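PDB 4JG9: lipoprotein from Bacillus anthracis, which is of unknown function but, as a putative lipoprotein, is probably tethered to the outer face of the cell membrane and may bind lipid. Local coordinates for residues 84-94 / 140-151; 71-82 / 166-174. All coordinates share one frame; numbering follows the deposited sequence.

Interaction 1 (84-94 / 140-151)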
loop_
_atom_site.group_PDB
_atom_site.type_symbol
_atom_site.label_atom_id
_atom_site.label_comp_id
_atom_site.label_asym_id
_atom_site.label_seq_id
_atom_site.Cartn_x
_atom_site.Cartn_y
_atom_site.Cartn_z
ATOM N N ALA A 84 8.273 -11.192 -12.780
ATOM C CA ALA A 84 8.010 -9.810 -12.388
ATOM C C ALA A 84 6.921 -9.226 -13.270
ATOM O O ALA A 84 6.883 -9.502 -14.475
ATOM C CB ALA A 84 9.269 -8.960 -12.448
ATOM N N ASN A 85 6.011 -8.478 -12.644
ATOM C CA ASN A 85 4.920 -7.803 -13.348
ATOM C C ASN A 85 3.917 -8.734 -14.017
ATOM O O ASN A 85 3.283 -8.379 -15.006
ATOM C CB ASN A 85 5.484 -6.782 -14.340
ATOM C CG ASN A 85 6.302 -5.703 -13.644
ATOM O OD1 ASN A 85 5.821 -5.034 -12.714
ATOM N ND2 ASN A 85 7.554 -5.560 -14.057
ATOM N N GLU A 86 3.794 -9.936 -13.470
ATOM C CA GLU A 86 2.783 -10.890 -13.903
ATOM C C GLU A 86 2.038 -11.400 -12.682
ATOM O O GLU A 86 2.624 -12.057 -11.818
ATOM C CB GLU A 86 3.422 -12.069 -14.643
ATOM C CG GLU A 86 3.567 -11.857 -16.139
ATOM C CD GLU A 86 4.005 -13.119 -16.877
ATOM O OE1 GLU A 86 4.571 -12.990 -17.986
ATOM O OE2 GLU A 86 3.783 -14.237 -16.353
ATOM N N LYS A 87 0.742 -11.128 -12.628
ATOM C CA LYS A 87 -0.093 -11.641 -11.551
ATOM C C LYS A 87 -0.148 -13.167 -11.653
ATOM O O LYS A 87 -0.456 -13.721 -12.705
ATOM C CB LYS A 87 -1.499 -11.025 -11.612
ATOM C CG LYS A 87 -1.591 -9.589 -11.072
ATOM C CD LYS A 87 -2.324 -8.640 -12.037
ATOM C CE LYS A 87 -2.370 -7.172 -11.529
ATOM N NZ LYS A 87 -1.065 -6.424 -11.614
ATOM N N ASN A 88 0.249 -13.842 -10.583
ATOM C CA ASN A 88 0.236 -15.299 -10.561
ATOM C C ASN A 88 -0.481 -15.784 -9.312
ATOM O O ASN A 88 -0.157 -15.368 -8.190
ATOM C CB ASN A 88 1.665 -15.853 -10.619
ATOM C CG ASN A 88 1.712 -17.385 -10.723
ATOM O OD1 ASN A 88 0.776 -18.026 -11.217
ATOM N ND2 ASN A 88 2.833 -17.971 -10.287
ATOM N N GLU A 89 -1.491 -16.627 -9.507
ATOM C CA GLU A 89 -2.193 -17.190 -8.367
ATOM C C GLU A 89 -1.336 -18.327 -7.827
ATOM O O GLU A 89 -1.074 -19.306 -8.529
ATOM C CB GLU A 89 -3.582 -17.686 -8.763
ATOM C CG GLU A 89 -4.417 -18.194 -7.589
ATOM C CD GLU A 89 -5.786 -18.720 -8.010
ATOM O OE1 GLU A 89 -5.840 -19.726 -8.754
ATOM O OE2 GLU A 89 -6.808 -18.125 -7.598
ATOM N N ILE A 90 -0.881 -18.196 -6.589
ATOM C CA ILE A 90 -0.026 -19.229 -6.034
ATOM C C ILE A 90 -0.618 -19.811 -4.767
ATOM O O ILE A 90 -1.053 -19.092 -3.870
ATOM C CB ILE A 90 1.395 -18.697 -5.776
ATOM C CG1 ILE A 90 2.004 -18.276 -7.116
ATOM C CG2 ILE A 90 2.256 -19.775 -5.117
ATOM C CD1 ILE A 90 3.402 -17.725 -7.062
HETATM N N MSE A 91 -0.663 -21.133 -4.715
HETATM C CA MSE A 91 -1.228 -21.788 -3.561
HETATM C C MSE A 91 -0.293 -21.694 -2.351
HETATM O O MSE A 91 0.904 -22.001 -2.435
HETATM C CB MSE A 91 -1.605 -23.227 -3.904
HETATM C CG MSE A 91 -3.085 -23.364 -4.324
HETATM SE SE MSE A 91 -4.201 -23.388 -2.712
HETATM C CE MSE A 91 -2.865 -24.369 -1.700
ATOM N N TRP A 92 -0.840 -21.229 -1.233
ATOM C CA TRP A 92 -0.081 -21.165 0.007
ATOM C C TRP A 92 -0.509 -22.288 0.940
ATOM O O TRP A 92 -1.674 -22.703 0.927
ATOM C CB TRP A 92 -0.248 -19.809 0.674
ATOM C CG TRP A 92 0.635 -18.782 0.065
ATOM C CD1 TRP A 92 0.555 -18.282 -1.208
ATOM C CD2 TRP A 92 1.736 -18.115 0.691
ATOM N NE1 TRP A 92 1.548 -17.354 -1.417
ATOM C CE2 TRP A 92 2.283 -17.225 -0.266
ATOM C CE3 TRP A 92 2.314 -18.181 1.963
ATOM C CZ2 TRP A 92 3.379 -16.404 0.011
ATOM C CZ3 TRP A 92 3.411 -17.361 2.238
ATOM C CH2 TRP A 92 3.927 -16.485 1.263
ATOM N N TYR A 93 0.440 -22.783 1.732
ATOM C CA TYR A 93 0.198 -23.932 2.597
ATOM C C TYR A 93 0.572 -23.629 4.041
ATOM O O TYR A 93 1.695 -23.174 4.321
ATOM C CB TYR A 93 1.003 -25.140 2.104
ATOM C CG TYR A 93 0.633 -25.611 0.719
ATOM C CD1 TYR A 93 1.210 -25.036 -0.407
ATOM C CD2 TYR A 93 -0.276 -26.646 0.533
ATOM C CE1 TYR A 93 0.881 -25.476 -1.687
ATOM C CE2 TYR A 93 -0.613 -27.089 -0.738
ATOM C CZ TYR A 93 -0.028 -26.504 -1.844
ATOM O OH TYR A 93 -0.354 -26.935 -3.114
ATOM N N PHE A 94 -0.359 -23.916 4.951
ATOM C CA PHE A 94 -0.166 -23.648 6.372
ATOM C C PHE A 94 0.152 -24.932 7.107
ATOM O O PHE A 94 -0.745 -25.602 7.617
ATOM C CB PHE A 94 -1.403 -22.954 6.945
ATOM C CG PHE A 94 -1.815 -21.758 6.149
ATOM C CD1 PHE A 94 -1.058 -20.602 6.182
ATOM C CD2 PHE A 94 -2.926 -21.805 5.331
ATOM C CE1 PHE A 94 -1.412 -19.512 5.432
ATOM C CE2 PHE A 94 -3.287 -20.718 4.579
ATOM C CZ PHE A 94 -2.529 -19.569 4.628
ATOM N N THR A 140 -7.230 -23.981 8.291
ATOM C CA THR A 140 -7.248 -23.503 6.911
ATOM C C THR A 140 -6.440 -24.382 5.961
ATOM O O THR A 140 -6.890 -24.717 4.875
ATOM C CB THR A 140 -6.717 -22.064 6.810
ATOM O OG1 THR A 140 -7.496 -21.211 7.645
ATOM C CG2 THR A 140 -6.808 -21.567 5.392
ATOM N N ASN A 141 -5.245 -24.753 6.388
ATOM C CA ASN A 141 -4.395 -25.646 5.620
ATOM C C ASN A 141 -3.842 -25.046 4.336
ATOM O O ASN A 141 -2.638 -24.957 4.162
ATOM C CB ASN A 141 -5.113 -26.961 5.347
ATOM C CG ASN A 141 -5.379 -27.739 6.613
ATOM O OD1 ASN A 141 -4.751 -27.507 7.640
ATOM N ND2 ASN A 141 -6.316 -28.667 6.545
ATOM N N GLU A 142 -4.724 -24.636 3.434
ATOM C CA GLU A 142 -4.280 -24.055 2.173
ATOM C C GLU A 142 -5.145 -22.895 1.692
ATOM O O GLU A 142 -6.328 -22.822 1.984
ATOM C CB GLU A 142 -4.138 -25.127 1.092
ATOM C CG GLU A 142 -5.442 -25.586 0.479
ATOM C CD GLU A 142 -5.245 -26.666 -0.562
ATOM O OE1 GLU A 142 -4.336 -27.499 -0.398
ATOM O OE2 GLU A 142 -6.008 -26.683 -1.543
ATOM N N LEU A 143 -4.533 -21.993 0.938
ATOM C CA LEU A 143 -5.182 -20.773 0.472
ATOM C C LEU A 143 -4.488 -20.209 -0.770
ATOM O O LEU A 143 -3.277 -20.005 -0.780
ATOM C CB LEU A 143 -5.200 -19.722 1.600
ATOM C CG LEU A 143 -5.948 -18.403 1.312
ATOM C CD1 LEU A 143 -7.447 -18.619 1.260
ATOM C CD2 LEU A 143 -5.597 -17.309 2.309
ATOM N N PRO A 144 -5.260 -19.941 -1.826
ATOM C CA PRO A 144 -4.700 -19.362 -3.051
ATOM C C PRO A 144 -4.548 -17.857 -2.945
ATOM O O PRO A 144 -5.473 -17.185 -2.525
ATOM C CB PRO A 144 -5.732 -19.710 -4.121
ATOM C CG PRO A 144 -6.961 -20.110 -3.397
ATOM C CD PRO A 144 -6.711 -20.136 -1.917
ATOM N N LEU A 145 -3.365 -17.356 -3.275
ATOM C CA LEU A 145 -3.086 -15.931 -3.231
ATOM C C LEU A 145 -2.520 -15.467 -4.563
ATOM O O LEU A 145 -1.585 -16.073 -5.108
ATOM C CB LEU A 145 -2.070 -15.631 -2.132
ATOM C CG LEU A 145 -2.500 -15.987 -0.712
ATOM C CD1 LEU A 145 -1.376 -15.670 0.271
ATOM C CD2 LEU A 145 -3.766 -15.237 -0.356
ATOM N N THR A 146 -3.071 -14.385 -5.089
ATOM C CA THR A 146 -2.560 -13.832 -6.332
ATOM C C THR A 146 -1.545 -12.741 -6.016
ATOM O O THR A 146 -1.851 -11.761 -5.315
ATOM C CB THR A 146 -3.695 -13.295 -7.217
ATOM O OG1 THR A 146 -4.617 -14.358 -7.490
ATOM C CG2 THR A 146 -3.155 -12.774 -8.537
HETATM N N MSE A 147 -0.332 -12.918 -6.529
HETATM C CA MSE A 147 0.767 -12.024 -6.190
HETATM C C MSE A 147 1.405 -11.421 -7.416
HETATM O O MSE A 147 1.300 -11.968 -8.514
HETATM C CB MSE A 147 1.846 -12.786 -5.424
HETATM C CG MSE A 147 1.340 -13.564 -4.232
HETATM SE SE MSE A 147 2.787 -14.414 -3.218
HETATM C CE MSE A 147 3.211 -15.779 -4.412
ATOM N N SER A 148 2.109 -10.311 -7.212
ATOM C CA SER A 148 2.901 -9.702 -8.263
ATOM C C SER A 148 4.056 -8.918 -7.642
ATOM O O SER A 148 3.853 -8.194 -6.671
ATOM C CB SER A 148 2.023 -8.787 -9.123
ATOM O OG SER A 148 2.730 -8.340 -10.273
ATOM N N LEU A 149 5.261 -9.091 -8.184
ATOM C CA LEU A 149 6.440 -8.326 -7.772
ATOM C C LEU A 149 6.848 -7.377 -8.895
ATOM O O LEU A 149 6.860 -7.765 -10.067
ATOM C CB LEU A 149 7.618 -9.244 -7.446
ATOM C CG LEU A 149 7.684 -9.947 -6.083
ATOM C CD1 LEU A 149 7.291 -8.962 -4.994
ATOM C CD2 LEU A 149 6.825 -11.195 -6.050
ATOM N N PRO A 150 7.178 -6.128 -8.544
ATOM C CA PRO A 150 7.435 -5.080 -9.540
ATOM C C PRO A 150 8.707 -5.245 -10.363
ATOM O O PRO A 150 8.767 -4.681 -11.451
ATOM C CB PRO A 150 7.523 -3.799 -8.698
ATOM C CG PRO A 150 7.846 -4.259 -7.319
ATOM C CD PRO A 150 7.207 -5.611 -7.164
ATOM N N SER A 151 9.701 -5.984 -9.883
ATOM C CA SER A 151 10.921 -6.135 -10.673
ATOM C C SER A 151 11.621 -7.432 -10.331
ATOM O O SER A 151 11.382 -8.004 -9.271
ATOM C CB SER A 151 11.872 -4.949 -10.467
ATOM O OG SER A 151 12.479 -4.991 -9.187
HETATM O O HOH W 1 5.249 -11.308 -10.210
HETATM O O HOH W 2 -2.682 -26.374 9.204
#

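Interaction 2 (71-82 / 166-174)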
loop_
_atom_site.group_PDB
_atom_site.type_symbol
_atom_site.label_atom_id
_atom_site.label_comp_id
_atom_site.label_asym_id
_atom_site.label_seq_id
_atom_site.Cartn_x
_atom_site.Cartn_y
_atom_site.Cartn_z
ATOM N N ILE A 71 9.228 -22.180 4.801
ATOM C CA ILE A 71 9.754 -22.735 6.034
ATOM C C ILE A 71 9.059 -24.051 6.322
ATOM O O ILE A 71 7.836 -24.096 6.481
ATOM C CB ILE A 71 9.524 -21.781 7.224
ATOM C CG1 ILE A 71 9.784 -20.322 6.811
ATOM C CG2 ILE A 71 10.377 -22.201 8.409
ATOM C CD1 ILE A 71 11.213 -20.065 6.331
ATOM N N GLU A 72 9.844 -25.119 6.392
ATOM C CA GLU A 72 9.305 -26.454 6.624
ATOM C C GLU A 72 8.559 -26.516 7.945
ATOM O O GLU A 72 9.005 -25.946 8.944
ATOM C CB GLU A 72 10.425 -27.496 6.580
ATOM C CG GLU A 72 10.958 -27.743 5.181
ATOM C CD GLU A 72 11.991 -28.868 5.115
ATOM O OE1 GLU A 72 11.657 -30.025 5.472
ATOM O OE2 GLU A 72 13.134 -28.588 4.678
ATOM N N GLU A 73 7.399 -27.154 7.921
ATOM C CA GLU A 73 6.600 -27.386 9.113
ATOM C C GLU A 73 5.933 -26.118 9.620
ATOM O O GLU A 73 5.374 -26.104 10.704
ATOM C CB GLU A 73 7.438 -28.034 10.217
ATOM C CG GLU A 73 7.789 -29.487 9.950
ATOM C CD GLU A 73 8.582 -30.129 11.073
ATOM O OE1 GLU A 73 8.542 -29.618 12.210
ATOM O OE2 GLU A 73 9.242 -31.156 10.821
ATOM N N LYS A 74 6.004 -25.051 8.840
ATOM C CA LYS A 74 5.368 -23.804 9.230
ATOM C C LYS A 74 4.500 -23.245 8.123
ATOM O O LYS A 74 3.301 -23.471 8.092
ATOM C CB LYS A 74 6.414 -22.785 9.663
ATOM C CG LYS A 74 7.183 -23.211 10.896
ATOM C CD LYS A 74 7.961 -22.060 11.501
ATOM C CE LYS A 74 7.039 -21.053 12.157
ATOM N NZ LYS A 74 7.807 -19.938 12.766
ATOM N N ILE A 75 5.118 -22.515 7.209
ATOM C CA ILE A 75 4.399 -21.953 6.088
ATOM C C ILE A 75 5.224 -22.035 4.813
ATOM O O ILE A 75 6.428 -21.863 4.837
ATOM C CB ILE A 75 3.976 -20.503 6.382
ATOM C CG1 ILE A 75 2.950 -20.020 5.362
ATOM C CG2 ILE A 75 5.186 -19.589 6.433
ATOM C CD1 ILE A 75 2.233 -18.759 5.779
ATOM N N ALA A 76 4.564 -22.285 3.696
ATOM C CA ALA A 76 5.242 -22.372 2.415
ATOM C C ALA A 76 4.280 -22.073 1.283
ATOM O O ALA A 76 3.060 -22.107 1.476
ATOM C CB ALA A 76 5.860 -23.760 2.240
HETATM N N MSE A 77 4.829 -21.772 0.108
HETATM C CA MSE A 77 4.022 -21.623 -1.095
HETATM C C MSE A 77 4.410 -22.693 -2.101
HETATM O O MSE A 77 5.487 -23.288 -1.998
HETATM C CB MSE A 77 4.201 -20.241 -1.711
HETATM C CG MSE A 77 5.654 -19.869 -1.951
HETATM SE SE MSE A 77 5.864 -18.157 -2.922
HETATM C CE MSE A 77 6.122 -18.979 -4.668
ATOM N N ALA A 78 3.532 -22.949 -3.066
ATOM C CA ALA A 78 3.865 -23.875 -4.134
ATOM C C ALA A 78 5.100 -23.359 -4.860
ATOM O O ALA A 78 5.232 -22.150 -5.106
ATOM C CB ALA A 78 2.703 -24.011 -5.097
ATOM N N ASP A 79 6.004 -24.270 -5.206
ATOM C CA ASP A 79 7.195 -23.875 -5.929
ATOM C C ASP A 79 6.780 -23.538 -7.349
ATOM O O ASP A 79 6.853 -24.366 -8.250
ATOM C CB ASP A 79 8.251 -24.962 -5.935
ATOM C CG ASP A 79 9.596 -24.448 -6.426
ATOM O OD1 ASP A 79 9.650 -23.302 -6.933
ATOM O OD2 ASP A 79 10.589 -25.200 -6.338
ATOM N N SER A 80 6.316 -22.317 -7.541
ATOM C CA SER A 80 5.875 -21.902 -8.855
ATOM C C SER A 80 6.744 -20.735 -9.318
ATOM O O SER A 80 7.169 -19.917 -8.505
ATOM C CB SER A 80 4.408 -21.491 -8.784
ATOM O OG SER A 80 3.943 -21.069 -10.049
ATOM N N PRO A 81 7.024 -20.658 -10.627
ATOM C CA PRO A 81 7.886 -19.562 -11.095
ATOM C C PRO A 81 7.201 -18.202 -10.946
ATOM O O PRO A 81 6.015 -18.038 -11.267
ATOM C CB PRO A 81 8.131 -19.897 -12.573
ATOM C CG PRO A 81 7.015 -20.815 -12.959
ATOM C CD PRO A 81 6.592 -21.554 -11.715
ATOM N N ILE A 82 7.948 -17.246 -10.405
ATOM C CA ILE A 82 7.441 -15.894 -10.208
ATOM C C ILE A 82 8.045 -14.942 -11.230
ATOM O O ILE A 82 9.255 -14.711 -11.256
ATOM C CB ILE A 82 7.736 -15.426 -8.787
ATOM C CG1 ILE A 82 6.895 -16.251 -7.809
ATOM C CG2 ILE A 82 7.455 -13.953 -8.626
ATOM C CD1 ILE A 82 7.529 -16.412 -6.461
ATOM N N TYR A 166 5.259 -13.573 12.050
ATOM C CA TYR A 166 5.196 -15.029 12.042
ATOM C C TYR A 166 6.505 -15.627 11.560
ATOM O O TYR A 166 7.145 -16.395 12.268
ATOM C CB TYR A 166 4.046 -15.535 11.164
ATOM C CG TYR A 166 3.955 -17.038 11.190
ATOM C CD1 TYR A 166 3.474 -17.690 12.314
ATOM C CD2 TYR A 166 4.392 -17.807 10.121
ATOM C CE1 TYR A 166 3.402 -19.068 12.369
ATOM C CE2 TYR A 166 4.326 -19.196 10.164
ATOM C CZ TYR A 166 3.830 -19.815 11.294
ATOM O OH TYR A 166 3.751 -21.180 11.362
ATOM N N ASP A 167 6.865 -15.305 10.324
ATOM C CA ASP A 167 8.125 -15.732 9.754
ATOM C C ASP A 167 8.455 -14.934 8.499
ATOM O O ASP A 167 7.752 -13.976 8.145
ATOM C CB ASP A 167 8.101 -17.230 9.448
ATOM C CG ASP A 167 9.434 -17.903 9.771
ATOM O OD1 ASP A 167 10.479 -17.243 9.557
ATOM O OD2 ASP A 167 9.437 -19.060 10.276
ATOM N N GLN A 168 9.528 -15.333 7.830
ATOM C CA GLN A 168 9.960 -14.676 6.606
ATOM C C GLN A 168 10.739 -15.657 5.734
ATOM O O GLN A 168 11.328 -16.605 6.244
ATOM C CB GLN A 168 10.834 -13.467 6.944
ATOM C CG GLN A 168 12.238 -13.824 7.410
ATOM C CD GLN A 168 13.004 -12.632 7.970
ATOM O OE1 GLN A 168 14.083 -12.798 8.537
ATOM N NE2 GLN A 168 12.434 -11.435 7.853
ATOM N N PHE A 169 10.722 -15.452 4.423
ATOM C CA PHE A 169 11.619 -16.200 3.547
ATOM C C PHE A 169 11.849 -15.476 2.227
ATOM O O PHE A 169 11.117 -14.550 1.884
ATOM C CB PHE A 169 11.172 -17.666 3.352
ATOM C CG PHE A 169 9.855 -17.824 2.659
ATOM C CD1 PHE A 169 9.785 -17.941 1.279
ATOM C CD2 PHE A 169 8.688 -17.886 3.387
ATOM C CE1 PHE A 169 8.566 -18.093 0.634
ATOM C CE2 PHE A 169 7.461 -18.029 2.750
ATOM C CZ PHE A 169 7.403 -18.134 1.372
ATOM N N VAL A 170 12.888 -15.884 1.509
ATOM C CA VAL A 170 13.308 -15.191 0.301
ATOM C C VAL A 170 12.911 -15.955 -0.954
ATOM O O VAL A 170 13.070 -17.173 -1.031
ATOM C CB VAL A 170 14.837 -14.948 0.319
ATOM C CG1 VAL A 170 15.324 -14.420 -1.010
ATOM C CG2 VAL A 170 15.195 -13.977 1.431
ATOM N N ILE A 171 12.396 -15.239 -1.945
ATOM C CA ILE A 171 12.021 -15.857 -3.210
ATOM C C ILE A 171 12.718 -15.131 -4.341
ATOM O O ILE A 171 13.282 -14.054 -4.137
ATOM C CB ILE A 171 10.486 -15.834 -3.426
ATOM C CG1 ILE A 171 9.964 -14.398 -3.402
ATOM C CG2 ILE A 171 9.778 -16.630 -2.336
ATOM C CD1 ILE A 171 9.360 -13.972 -4.679
ATOM N N THR A 172 12.696 -15.729 -5.526
ATOM C CA THR A 172 13.307 -15.126 -6.704
ATOM C C THR A 172 12.236 -14.729 -7.701
ATOM O O THR A 172 11.344 -15.516 -8.009
ATOM C CB THR A 172 14.244 -16.106 -7.410
ATOM O OG1 THR A 172 15.212 -16.595 -6.478
ATOM C CG2 THR A 172 14.946 -15.429 -8.574
ATOM N N ALA A 173 12.317 -13.513 -8.210
ATOM C CA ALA A 173 11.450 -13.118 -9.305
ATOM C C ALA A 173 12.285 -13.034 -10.565
ATOM O O ALA A 173 13.368 -12.439 -10.576
ATOM C CB ALA A 173 10.769 -11.774 -9.016
ATOM N N GLU A 174 11.768 -13.622 -11.632
ATOM C CA GLU A 174 12.464 -13.648 -12.904
ATOM C C GLU A 174 11.994 -12.488 -13.771
ATOM O O GLU A 174 12.652 -12.114 -14.734
ATOM C CB GLU A 174 12.215 -14.981 -13.605
ATOM C CG GLU A 174 12.852 -16.163 -12.905
ATOM C CD GLU A 174 12.181 -17.476 -13.251
ATOM O OE1 GLU A 174 12.044 -17.780 -14.454
ATOM O OE2 GLU A 174 11.797 -18.207 -12.312
ATOM O OXT GLU A 174 10.940 -11.893 -13.522
#

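Interaction 1 (84-94 / 140-151)
Trp92 and Leu145 interlock on the buried side of an antiparallel strand pair. The methyl CD1 of Leu145 sits over one face of the indole, 3.6 Å from the centroid of its five-membered ring and 12° off the normal, a CH-pi contact. SE of selenomethionine Met147 comes to the edge of the same ring, 3.7 Å from Trp92 NE1. A bend at the end of the Met147 chain (chi3 -73°) sets CE against Ile90, which the side chain crosses at about a right angle, yet SE and CE both stay near Trp92 NE1. Farther along, Phe94 offers an edge to Leu143, CE2 lying 3.7 Å from CB, while CG2 of Thr140 touches the ring obliquely. The opposite face is more polar and more exposed: the Glu89 chain runs beside the Pro144 ring, and Thr146 OG1 packs on Glu89 CB. Between the faces, straight backbone bonds such as Ile90 N to Leu145 O (2.7 Å, 178°) set the register. Leu157 and Ile159 of strand 153-161 also touch Trp92. The pairing is regular antiparallel; within the chain 142-147 is the outermost strand of its sheet, whose apolar side faces the second sheet, as in a beta-sandwich-like layering.

Interaction 2 (71-82 / 166-174)
The charged part of the contact centres on Lys74, which makes a salt bridge with Asp167, NZ to OD2 at 3.1 Å, approaching from above the carboxylate plane. The same ammonium lies over one face of the Tyr166 ring, 4.5 Å from its centroid, in a cation-pi contact. A bend in the lysine chain at chi3 (71°) lets CE pass 3.4 Å from Tyr166 OH, which is hydrogen-bonded to Asp96. The other carboxylate oxygen, Asp167 OD1, takes the N-H of Gln168 on its anti side, which should steady the acid. Apolar contacts run from the Tyr166 end to the C terminus. Ile75 CG2 lies in the plane of the Tyr166 ring at its edge, Ile71 CD1 packs on Phe169 CB at 3.8 Å, and Met77 CG reaches the edge of the Phe169 ring near CZ. Beyond them, Ile82 and Ile171 cross at about a right angle, their CD1 methyls 3.5 Å apart. A backbone bond runs from Glu174 N to Ile82 O (2.8 Å, 173°). Apolar packing of Ile71, Met77, Ile82, Phe169 and Ile171 thus does most to hold the two sheets together, while the lysine-aspartate pair and the Glu174-Ile82 bond fix their placement at the two ends.

From the N terminus the chain first reaches 71-82, whose partner, 166-174, is the last part of the protein; interaction 2 therefore closes a loop of 83 intervening residues. Inside it, 84-94 follows almost at once and meets 140-151 in interaction 1, a smaller loop nested wholly within the larger. Strands 75-78 and 88-94 are neighbours in one antiparallel sheet, joined by the probable hydrogen bond of Tyr93 N to Ala76 O (2.7 Å). Interaction 1 adds strand 142-147 at that sheet's margin, whereas interaction 2 packs the sheet against strand 164-173 of the second one. Ala84 N also reaches the terminal carboxylate of Glu174, bringing the two contacts together at the chain end.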